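PDB 6EZS: beta-N-acetylglucosaminidase Nag2 from Vibrio harveyi, which probably hydrolyses terminal non-reducing N-acetyl-D-hexosamine residues of N-acetyl-beta-D-hexosaminides, as a member of glycosyl hydrolase family 20. Local coordinates for residues Trp37-Ala42 with Asn98-Asp103; Met269-Arg274 with Ala580-Ile585; Thr528-Met533 with Val544-Pro549. All coordinates share one frame; numbering follows the deposited sequence.

Contact 1 (Trp37-Ala42 with Asn98-Asp103); sequences WGLTFA and NEAMID
Leu39 and Ile102 meet on one face of an antiparallel beta ladder, two neighbouring strands in the mixed sheet of the N-terminal region. The chief bump on this face is CD1 of Leu39: with CG anti to the backbone N (chi1 -176°), the branch swings across to the other strand, where CD1 settles 3.7 Å from CG2 of Ile102, the two side chains crossing at a slant. Ile102 CG2 in turn lies at the edge of the Trp37 indole, near its plane, with CE3 closest. Further along, Ala100 offers little bulk, and the CB of Phe41 sits 3.9 Å from the CB of Ala100 while the phenyl ring leads off to stack on Phe97. Val115 and Tyr6 from other strands of the sheet also pack against Ile102. The other face carries Thr40 and Met101, side by side and pointing the same way, OG1 of Thr40 lying 3.3 Å from CG of Met101. Gly38 has no side chain beside Asp103 on that face. Backbone bonds run in both directions at the pairs Gly38-Asp103 and Thr40-Met101, joined by Ala42 N to Glu99 O; beyond it Asn98 N makes only a weak bond to Ala42 O. At the Gly38 end a water donates to Gly38 O at 3.0 Å and to Asp103 OD2 at 2.7 Å.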
loop_
_atom_site.group_PDB
_atom_site.type_symbol
_atom_site.label_atom_id
_atom_site.label_comp_id
_atom_site.label_asym_id
_atom_site.label_seq_id
_atom_site.Cartn_x
_atom_site.Cartn_y
_atom_site.Cartn_z
ATOM N N TRP A 37 12.115 -28.367 -23.669
ATOM C CA TRP A 37 12.030 -27.815 -22.332
ATOM C C TRP A 37 12.171 -26.300 -22.398
ATOM O O TRP A 37 12.796 -25.759 -23.314
ATOM C CB TRP A 37 13.063 -28.467 -21.401
ATOM C CG TRP A 37 14.448 -27.981 -21.574
ATOM C CD1 TRP A 37 15.361 -28.404 -22.494
ATOM C CD2 TRP A 37 15.092 -26.979 -20.797
ATOM N NE1 TRP A 37 16.540 -27.712 -22.343
ATOM C CE2 TRP A 37 16.402 -26.835 -21.301
ATOM C CE3 TRP A 37 14.688 -26.181 -19.724
ATOM C CZ2 TRP A 37 17.308 -25.910 -20.775
ATOM C CZ3 TRP A 37 15.590 -25.272 -19.190
ATOM C CH2 TRP A 37 16.886 -25.142 -19.719
ATOM N N GLY A 38 11.570 -25.622 -21.430
ATOM C CA GLY A 38 11.639 -24.166 -21.354
ATOM C C GLY A 38 11.534 -23.708 -19.922
ATOM O O GLY A 38 10.813 -24.315 -19.150
ATOM N N LEU A 39 12.252 -22.637 -19.583
ATOM C CA LEU A 39 12.272 -22.080 -18.215
ATOM C C LEU A 39 11.465 -20.790 -18.134
ATOM O O LEU A 39 11.606 -19.926 -18.990
ATOM C CB LEU A 39 13.716 -21.803 -17.757
ATOM C CG LEU A 39 13.918 -21.298 -16.309
ATOM C CD1 LEU A 39 13.616 -22.372 -15.267
ATOM C CD2 LEU A 39 15.326 -20.769 -16.092
ATOM N N THR A 40 10.620 -20.670 -17.113
ATOM C CA THR A 40 10.035 -19.369 -16.732
ATOM C C THR A 40 10.386 -19.008 -15.272
ATOM O O THR A 40 10.623 -19.884 -14.442
ATOM C CB THR A 40 8.505 -19.276 -16.985
ATOM O OG1 THR A 40 7.784 -19.919 -15.935
ATOM C CG2 THR A 40 8.132 -19.925 -18.292
ATOM N N PHE A 41 10.437 -17.706 -14.991
ATOM C CA PHE A 41 10.726 -17.186 -13.644
ATOM C C PHE A 41 10.216 -15.758 -13.468
ATOM O O PHE A 41 10.007 -15.050 -14.440
ATOM C CB PHE A 41 12.228 -17.224 -13.360
ATOM C CG PHE A 41 13.063 -16.584 -14.431
ATOM C CD1 PHE A 41 13.308 -15.208 -14.413
ATOM C CD2 PHE A 41 13.597 -17.345 -15.478
ATOM C CE1 PHE A 41 14.077 -14.608 -15.399
ATOM C CE2 PHE A 41 14.368 -16.746 -16.467
ATOM C CZ PHE A 41 14.612 -15.378 -16.421
ATOM N N ALA A 42 10.015 -15.348 -12.225
ATOM C CA ALA A 42 9.605 -13.981 -11.907
ATOM C C ALA A 42 10.844 -13.146 -11.628
ATOM O O ALA A 42 11.644 -13.508 -10.781
ATOM C CB ALA A 42 8.681 -13.967 -10.711
ATOM N N ASN A 98 11.917 -14.654 -7.697
ATOM C CA ASN A 98 11.029 -15.049 -6.579
ATOM C C ASN A 98 10.619 -16.521 -6.718
ATOM O O ASN A 98 10.549 -17.261 -5.732
ATOM C CB ASN A 98 9.761 -14.195 -6.514
ATOM C CG ASN A 98 10.033 -12.702 -6.337
ATOM O OD1 ASN A 98 11.103 -12.271 -5.874
ATOM N ND2 ASN A 98 9.040 -11.894 -6.715
ATOM N N GLU A 99 10.323 -16.918 -7.958
ATOM C CA GLU A 99 9.959 -18.290 -8.294
ATOM C C GLU A 99 10.425 -18.629 -9.690
ATOM O O GLU A 99 10.662 -17.750 -10.510
ATOM C CB GLU A 99 8.444 -18.480 -8.236
ATOM C CG GLU A 99 7.846 -18.483 -6.841
ATOM C CD GLU A 99 6.335 -18.662 -6.859
ATOM O OE1 GLU A 99 5.807 -19.229 -7.856
ATOM O OE2 GLU A 99 5.668 -18.241 -5.875
ATOM N N ALA A 100 10.534 -19.921 -9.945
ATOM C CA ALA A 100 10.843 -20.437 -11.267
ATOM C C ALA A 100 10.126 -21.756 -11.494
ATOM O O ALA A 100 9.692 -22.418 -10.549
ATOM C CB ALA A 100 12.338 -20.615 -11.434
ATOM N N MET A 101 9.993 -22.121 -12.762
ATOM C CA MET A 101 9.387 -23.385 -13.139
ATOM C C MET A 101 9.776 -23.762 -14.549
ATOM O O MET A 101 10.347 -22.957 -15.276
ATOM C CB MET A 101 7.872 -23.322 -12.993
ATOM C CG MET A 101 7.137 -22.626 -14.109
ATOM S SD MET A 101 5.472 -22.233 -13.560
ATOM C CE MET A 101 4.791 -23.889 -13.388
ATOM N N ILE A 102 9.461 -24.993 -14.931
ATOM C CA ILE A 102 9.775 -25.469 -16.290
ATOM C C ILE A 102 8.575 -26.084 -16.993
ATOM O O ILE A 102 7.623 -26.519 -16.359
ATOM C CB ILE A 102 10.965 -26.461 -16.340
ATOM C CG1 ILE A 102 10.809 -27.557 -15.290
ATOM C CG2 ILE A 102 12.281 -25.721 -16.170
ATOM C CD1 ILE A 102 11.616 -28.792 -15.613
ATOM N N ASP A 103 8.651 -26.065 -18.319
ATOM C CA ASP A 103 7.713 -26.718 -19.208
ATOM C C ASP A 103 8.532 -27.648 -20.078
ATOM O O ASP A 103 9.626 -27.288 -20.494
ATOM C CB ASP A 103 6.986 -25.682 -20.070
ATOM C CG ASP A 103 5.851 -24.991 -19.322
ATOM O OD1 ASP A 103 5.034 -25.696 -18.688
ATOM O OD2 ASP A 103 5.748 -23.741 -19.377
HETATM O O HOH W 1 8.208 -23.042 -18.461
#

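Contact 2 (Met269-Arg274 with Ala580-Ile585). With NAG (2-acetamido-2-deoxy-beta-D-glucopyranose), chain C.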
loop_
_atom_site.group_PDB
_atom_site.type_symbol
_atom_site.label_atom_id
_atom_site.label_comp_id
_atom_site.label_asym_id
_atom_site.label_seq_id
_atom_site.Cartn_x
_atom_site.Cartn_y
_atom_site.Cartn_z
ATOM N N MET A 269 -2.266 3.810 2.334
ATOM C CA MET A 269 -2.691 3.187 1.093
ATOM C C MET A 269 -2.257 1.736 1.107
ATOM O O MET A 269 -1.122 1.444 1.485
ATOM C CB MET A 269 -2.054 3.878 -0.103
ATOM C CG MET A 269 -2.666 3.499 -1.445
ATOM S SD MET A 269 -1.453 3.292 -2.763
ATOM C CE MET A 269 -0.802 1.699 -2.255
ATOM N N LEU A 270 -3.152 0.836 0.696
ATOM C CA LEU A 270 -2.803 -0.569 0.526
ATOM C C LEU A 270 -3.026 -0.979 -0.893
ATOM O O LEU A 270 -4.127 -0.832 -1.411
ATOM C CB LEU A 270 -3.644 -1.478 1.417
ATOM C CG LEU A 270 -3.313 -2.977 1.328
ATOM C CD1 LEU A 270 -1.896 -3.280 1.816
ATOM C CD2 LEU A 270 -4.332 -3.744 2.154
ATOM N N ASP A 271 -1.966 -1.528 -1.486
ATOM C CA ASP A 271 -1.984 -2.148 -2.812
ATOM C C ASP A 271 -2.586 -3.557 -2.768
ATOM O O ASP A 271 -1.914 -4.488 -2.333
ATOM C CB ASP A 271 -0.551 -2.204 -3.362
ATOM C CG ASP A 271 -0.456 -2.856 -4.733
ATOM O OD1 ASP A 271 -1.503 -3.175 -5.339
ATOM O OD2 ASP A 271 0.690 -3.043 -5.208
ATOM N N CYS A 272 -3.831 -3.693 -3.236
ATOM C CA CYS A 272 -4.525 -4.988 -3.356
ATOM C C CYS A 272 -4.562 -5.554 -4.785
ATOM O O CYS A 272 -5.085 -6.650 -5.012
ATOM C CB CYS A 272 -5.952 -4.859 -2.846
ATOM S SG CYS A 272 -6.065 -4.525 -1.081
ATOM N N ALA A 273 -4.016 -4.822 -5.744
ATOM C CA ALA A 273 -3.987 -5.273 -7.127
ATOM C C ALA A 273 -2.825 -6.214 -7.386
ATOM O O ALA A 273 -2.982 -7.233 -8.045
ATOM C CB ALA A 273 -3.907 -4.080 -8.060
ATOM N N ARG A 274 -1.643 -5.852 -6.917
ATOM C CA ARG A 274 -0.453 -6.697 -7.121
ATOM C C ARG A 274 -0.616 -8.064 -6.485
ATOM O O ARG A 274 -0.259 -9.069 -7.073
ATOM C CB ARG A 274 0.805 -6.023 -6.580
ATOM C CG ARG A 274 1.428 -5.003 -7.518
ATOM C CD ARG A 274 0.409 -4.113 -8.231
ATOM N NE ARG A 274 1.063 -3.188 -9.162
ATOM C CZ ARG A 274 1.701 -2.075 -8.819
ATOM N NH1 ARG A 274 1.756 -1.685 -7.534
ATOM N NH2 ARG A 274 2.277 -1.340 -9.770
ATOM N N ALA A 580 2.243 4.334 2.316
ATOM C CA ALA A 580 1.735 3.371 1.332
ATOM C C ALA A 580 2.493 2.067 1.345
ATOM O O ALA A 580 3.701 2.054 1.544
ATOM C CB ALA A 580 1.740 3.961 -0.074
ATOM N N LEU A 581 1.755 0.979 1.108
ATOM C CA LEU A 581 2.327 -0.354 0.976
ATOM C C LEU A 581 2.069 -0.866 -0.428
ATOM O O LEU A 581 0.946 -1.155 -0.787
ATOM C CB LEU A 581 1.740 -1.321 2.003
ATOM C CG LEU A 581 2.486 -2.656 2.122
ATOM C CD1 LEU A 581 3.900 -2.488 2.687
ATOM C CD2 LEU A 581 1.700 -3.628 2.980
ATOM N N TRP A 582 3.127 -0.960 -1.217
ATOM C CA TRP A 582 3.062 -1.539 -2.552
ATOM C C TRP A 582 3.398 -3.015 -2.403
ATOM O O TRP A 582 4.277 -3.380 -1.625
ATOM C CB TRP A 582 4.016 -0.805 -3.478
ATOM C CG TRP A 582 3.708 0.644 -3.529
ATOM C CD1 TRP A 582 4.356 1.658 -2.873
ATOM C CD2 TRP A 582 2.629 1.263 -4.246
ATOM N NE1 TRP A 582 3.767 2.864 -3.167
ATOM C CE2 TRP A 582 2.707 2.649 -4.004
ATOM C CE3 TRP A 582 1.611 0.777 -5.076
ATOM C CZ2 TRP A 582 1.806 3.549 -4.557
ATOM C CZ3 TRP A 582 0.729 1.676 -5.641
ATOM C CH2 TRP A 582 0.830 3.042 -5.382
ATOM N N CYS A 583 2.678 -3.866 -3.122
ATOM C CA CYS A 583 2.635 -5.289 -2.773
ATOM C C CYS A 583 3.191 -6.231 -3.807
ATOM O O CYS A 583 2.812 -7.406 -3.818
ATOM C CB CYS A 583 1.213 -5.677 -2.379
ATOM S SG CYS A 583 0.826 -5.059 -0.735
ATOM N N GLU A 584 4.147 -5.745 -4.604
ATOM C CA GLU A 584 4.858 -6.572 -5.606
ATOM C C GLU A 584 5.445 -7.856 -5.015
ATOM O O GLU A 584 5.428 -8.886 -5.666
ATOM C CB GLU A 584 6.023 -5.816 -6.261
ATOM C CG GLU A 584 5.645 -4.821 -7.336
ATOM C CD GLU A 584 5.260 -3.473 -6.790
ATOM O OE1 GLU A 584 4.946 -3.364 -5.579
ATOM O OE2 GLU A 584 5.265 -2.516 -7.584
ATOM N N ILE A 585 5.985 -7.773 -3.806
ATOM C CA ILE A 585 6.567 -8.947 -3.122
ATOM C C ILE A 585 5.943 -9.246 -1.748
ATOM O O ILE A 585 6.517 -9.946 -0.933
ATOM C CB ILE A 585 8.102 -8.831 -3.032
ATOM C CG1 ILE A 585 8.528 -7.494 -2.403
ATOM C CG2 ILE A 585 8.685 -8.955 -4.421
ATOM C CD1 ILE A 585 10.009 -7.371 -2.130
HETATM C C1 NAG C . 5.516 3.729 -6.743
HETATM C C2 NAG C . 4.520 3.376 -7.876
HETATM C C3 NAG C . 3.941 1.963 -7.789
HETATM C C4 NAG C . 4.991 0.926 -7.456
HETATM C C5 NAG C . 5.942 1.458 -6.393
HETATM C C6 NAG C . 7.095 0.500 -6.098
HETATM C C7 NAG C . 2.935 5.095 -8.763
HETATM C C8 NAG C . 1.730 5.897 -8.365
HETATM N N2 NAG C . 3.380 4.321 -7.778
HETATM O O1 NAG C . 6.159 4.978 -6.952
HETATM O O3 NAG C . 3.342 1.606 -9.031
HETATM O O4 NAG C . 4.288 -0.230 -7.005
HETATM O O5 NAG C . 6.460 2.688 -6.878
HETATM O O6 NAG C . 7.697 0.891 -4.861
HETATM O O7 NAG C . 3.424 5.153 -9.885
#
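Met269 and Ala580 pair where the first and last strands of the catalytic TIM barrel run parallel, closing the barrel just below the sugar site. Two backbone bonds join these strands, Leu581 N to Met269 O and Asp271 N to Leu581 O. The apolar contacts divide between the two faces. Leu270 and Leu581 lie alongside each other, CD1 of Leu270 3.8 Å from CD2 of Leu581, and helix 589-596 covers them with Met592. On the other face the bent Met269 chain crosses the Trp582 side chain at about a right angle. CE of Met269 stands 3.6 Å from the centroid of the six-membered ring of Trp582, only 7° off the normal, a CH-pi contact, and SD adds a Met-aromatic contact. The N-acetylglucosamine occupies the opposite face of the indole, with C3 over it towards the rim; the tryptophan is thus a platform held between methionine and sugar.

Polar contacts gather where the strands end. Asp271 OD2 receives two donors from opposite faces of the carboxylate: Cys583 N at 3.0 Å and Arg274 NH1, the latter in a salt bridge. Its OD1 takes Arg274 N in an Asx motif; with bonds to both oxygens, the rotation of the carboxylate is fixed. Arg274 thereby presents its guanidinium to the ligand, while Glu305 pairs with NE. NH2 donates to O3 of the sugar at an angle of 166°, and NH1 to O4. Glu584 OE2 lies over a face of the guanidinium, a long ion pair in which no N-H points at the oxygen. OE2 of Glu584 also accepts a hydrogen bond from the sugar O4 at 2.6 Å.

Contact 3 (Thr528-Met533 with Val544-Pro549). With NAG (2-acetamido-2-deoxy-beta-D-glucopyranose), chain C.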
loop_
_atom_site.group_PDB
_atom_site.type_symbol
_atom_site.label_atom_id
_atom_site.label_comp_id
_atom_site.label_asym_id
_atom_site.label_seq_id
_atom_site.Cartn_x
_atom_site.Cartn_y
_atom_site.Cartn_z
ATOM N N THR A 528 10.423 8.529 2.238
ATOM C CA THR A 528 10.116 8.314 3.664
ATOM C C THR A 528 8.820 7.583 4.034
ATOM O O THR A 528 8.703 7.122 5.161
ATOM C CB THR A 528 10.151 9.642 4.441
ATOM O OG1 THR A 528 9.367 10.605 3.741
ATOM C CG2 THR A 528 11.572 10.130 4.578
ATOM N N THR A 529 7.866 7.460 3.117
ATOM C CA THR A 529 6.554 6.866 3.446
ATOM C C THR A 529 6.223 5.535 2.750
ATOM O O THR A 529 5.150 4.975 2.987
ATOM C CB THR A 529 5.414 7.863 3.163
ATOM O OG1 THR A 529 5.389 8.174 1.767
ATOM C CG2 THR A 529 5.591 9.143 3.968
ATOM N N TYR A 530 7.139 5.014 1.932
ATOM C CA TYR A 530 6.915 3.742 1.231
ATOM C C TYR A 530 7.369 2.566 2.080
ATOM O O TYR A 530 8.554 2.264 2.172
ATOM C CB TYR A 530 7.639 3.724 -0.115
ATOM C CG TYR A 530 6.947 4.440 -1.267
ATOM C CD1 TYR A 530 6.008 5.440 -1.055
ATOM C CD2 TYR A 530 7.269 4.125 -2.577
ATOM C CE1 TYR A 530 5.412 6.085 -2.110
ATOM C CE2 TYR A 530 6.700 4.779 -3.630
ATOM C CZ TYR A 530 5.769 5.757 -3.394
ATOM O OH TYR A 530 5.180 6.395 -4.459
ATOM N N LEU A 531 6.391 1.895 2.674
ATOM C CA LEU A 531 6.615 0.760 3.548
ATOM C C LEU A 531 7.039 -0.517 2.822
ATOM O O LEU A 531 7.425 -1.475 3.496
ATOM C CB LEU A 531 5.359 0.502 4.371
ATOM C CG LEU A 531 4.962 1.690 5.255
ATOM C CD1 LEU A 531 3.758 1.372 6.120
ATOM C CD2 LEU A 531 6.111 2.126 6.162
ATOM N N ASP A 532 6.995 -0.524 1.483
ATOM C CA ASP A 532 7.575 -1.628 0.699
ATOM C C ASP A 532 9.094 -1.621 0.693
ATOM O O ASP A 532 9.723 -2.630 0.343
ATOM C CB ASP A 532 7.015 -1.734 -0.747
ATOM C CG ASP A 532 7.190 -0.461 -1.575
ATOM O OD1 ASP A 532 6.949 0.647 -1.050
ATOM O OD2 ASP A 532 7.526 -0.575 -2.773
ATOM N N MET A 533 9.679 -0.500 1.107
ATOM C CA MET A 533 11.112 -0.399 1.198
ATOM C C MET A 533 11.681 -1.212 2.363
ATOM O O MET A 533 11.081 -1.271 3.440
ATOM C CB MET A 533 11.532 1.053 1.358
ATOM C CG MET A 533 11.151 1.943 0.200
ATOM S SD MET A 533 12.000 1.457 -1.310
ATOM C CE MET A 533 10.541 1.442 -2.355
ATOM N N VAL A 544 12.030 -3.853 -1.167
ATOM C CA VAL A 544 12.718 -3.267 -2.313
ATOM C C VAL A 544 13.447 -2.022 -1.787
ATOM O O VAL A 544 13.231 -1.605 -0.652
ATOM C CB VAL A 544 11.745 -2.969 -3.485
ATOM C CG1 VAL A 544 10.873 -4.188 -3.770
ATOM C CG2 VAL A 544 10.850 -1.769 -3.199
ATOM N N ASP A 545 14.325 -1.459 -2.606
ATOM C CA ASP A 545 15.193 -0.371 -2.156
ATOM C C ASP A 545 15.433 0.720 -3.190
ATOM O O ASP A 545 16.368 1.503 -3.035
ATOM C CB ASP A 545 16.545 -0.947 -1.686
ATOM C CG ASP A 545 17.393 -1.515 -2.837
ATOM O OD1 ASP A 545 16.872 -1.662 -3.952
ATOM O OD2 ASP A 545 18.586 -1.830 -2.625
ATOM N N TRP A 546 14.598 0.809 -4.223
ATOM C CA TRP A 546 14.877 1.743 -5.331
ATOM C C TRP A 546 14.865 3.188 -4.848
ATOM O O TRP A 546 15.679 3.979 -5.281
ATOM C CB TRP A 546 13.930 1.524 -6.517
ATOM C CG TRP A 546 12.529 1.922 -6.260
ATOM C CD1 TRP A 546 11.519 1.131 -5.774
ATOM C CD2 TRP A 546 11.962 3.223 -6.454
ATOM N NE1 TRP A 546 10.358 1.861 -5.658
ATOM C CE2 TRP A 546 10.602 3.149 -6.062
ATOM C CE3 TRP A 546 12.475 4.454 -6.893
ATOM C CZ2 TRP A 546 9.745 4.258 -6.122
ATOM C CZ3 TRP A 546 11.627 5.561 -6.942
ATOM C CH2 TRP A 546 10.273 5.450 -6.567
ATOM N N ALA A 547 13.945 3.504 -3.941
ATOM C CA ALA A 547 13.903 4.793 -3.249
ATOM C C ALA A 547 14.891 4.907 -2.090
ATOM O O ALA A 547 14.952 5.948 -1.482
ATOM C CB ALA A 547 12.513 5.046 -2.712
ATOM N N ASN A 548 15.607 3.824 -1.781
ATOM C CA ASN A 548 16.555 3.652 -0.661
ATOM C C ASN A 548 15.963 2.855 0.497
ATOM O O ASN A 548 14.760 2.896 0.736
ATOM C CB ASN A 548 17.195 4.946 -0.119
ATOM C CG ASN A 548 18.426 5.373 -0.907
ATOM O OD1 ASN A 548 18.937 4.647 -1.780
ATOM N ND2 ASN A 548 18.932 6.566 -0.579
ATOM N N PRO A 549 16.807 2.114 1.221
ATOM C CA PRO A 549 16.289 1.463 2.418
ATOM C C PRO A 549 15.644 2.461 3.410
ATOM O O PRO A 549 16.080 3.605 3.549
ATOM C CB PRO A 549 17.522 0.805 3.014
ATOM C CG PRO A 549 18.411 0.580 1.857
ATOM C CD PRO A 549 18.194 1.730 0.938
HETATM C C1 NAG C . 5.516 3.729 -6.743
HETATM C C2 NAG C . 4.520 3.376 -7.876
HETATM C C3 NAG C . 3.941 1.963 -7.789
HETATM C C4 NAG C . 4.991 0.926 -7.456
HETATM C C5 NAG C . 5.942 1.458 -6.393
HETATM C C6 NAG C . 7.095 0.500 -6.098
HETATM C C7 NAG C . 2.935 5.095 -8.763
HETATM C C8 NAG C . 1.730 5.897 -8.365
HETATM N N2 NAG C . 3.380 4.321 -7.778
HETATM O O1 NAG C . 6.159 4.978 -6.952
HETATM O O3 NAG C . 3.342 1.606 -9.031
HETATM O O4 NAG C . 4.288 -0.230 -7.005
HETATM O O5 NAG C . 6.460 2.688 -6.878
HETATM O O6 NAG C . 7.697 0.891 -4.861
HETATM O O7 NAG C . 3.424 5.153 -9.885
#
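Met533 reaches across to Val544, Trp546 and Ala547, and its side chain can be followed atom by atom. CB lies beside the carbonyl oxygens of Val544 and Asn548. CG, anti to the carbonyl carbon (chi1 -62°), stays near Asn548 O. A bend at chi2 brings SD of Met533 to 3.4 Å from Val544 O, with CB of Ala547 beside it, and the sulfur stands above the five-membered ring of Trp546, a rather distant Met-aromatic contact with the centroid 4.8 Å away. CE of Met533 touches CG2 of Val544 and, roughly at right angles to that, NE1 and CD1 of Trp546.

These segments, the end of helix 526-529 with the loop that follows it and a second loop, lie at the mouth of the family 20 catalytic barrel, each with a type I turn, Tyr530 to Met533 and Asp545 to Asn548. A single backbone bridge holds them together, with Val544 N bonded to Asp532 O at 3.0 Å. Between them the sugar hydroxymethyl group is held from two sides: O6 donates to Asp532 OD2 at 2.6 Å and accepts from Trp546 NE1 at 2.9 Å, in the plane of the indole and nearly straight at 174°. Tyr530, whose ring meets Trp582 edge-to-face, approaches Trp546 obliquely, CE2 to CZ2. At the anomeric carbon, Tyr530 OH shares a hydrogen bond with the sugar O1, which lies 3.0 Å away at the edge of the phenol ring.

Overall arrangement
From the N terminus, contact 1 comes first and closes a loop of 55 residues, rich in strand and without helix, within the N-terminal sheet. It is complete before contact 2 opens at 269-274. Contact 2 then spans 305 residues, joining the first barrel strand to the last, and contact 3, a short closure of 10 residues, is nested inside that span. Contacts 2 and 3 touch directly: Ala580 probably hydrogen-bonds through its backbone to Thr529 and Leu531, and both contacts line the same N-acetylglucosamine. Contact 1 lies about 24 Å from contact 2 between centres, yet Asn98 packs on Ile585, so the N-terminal sheet borders the active-site side of the barrel.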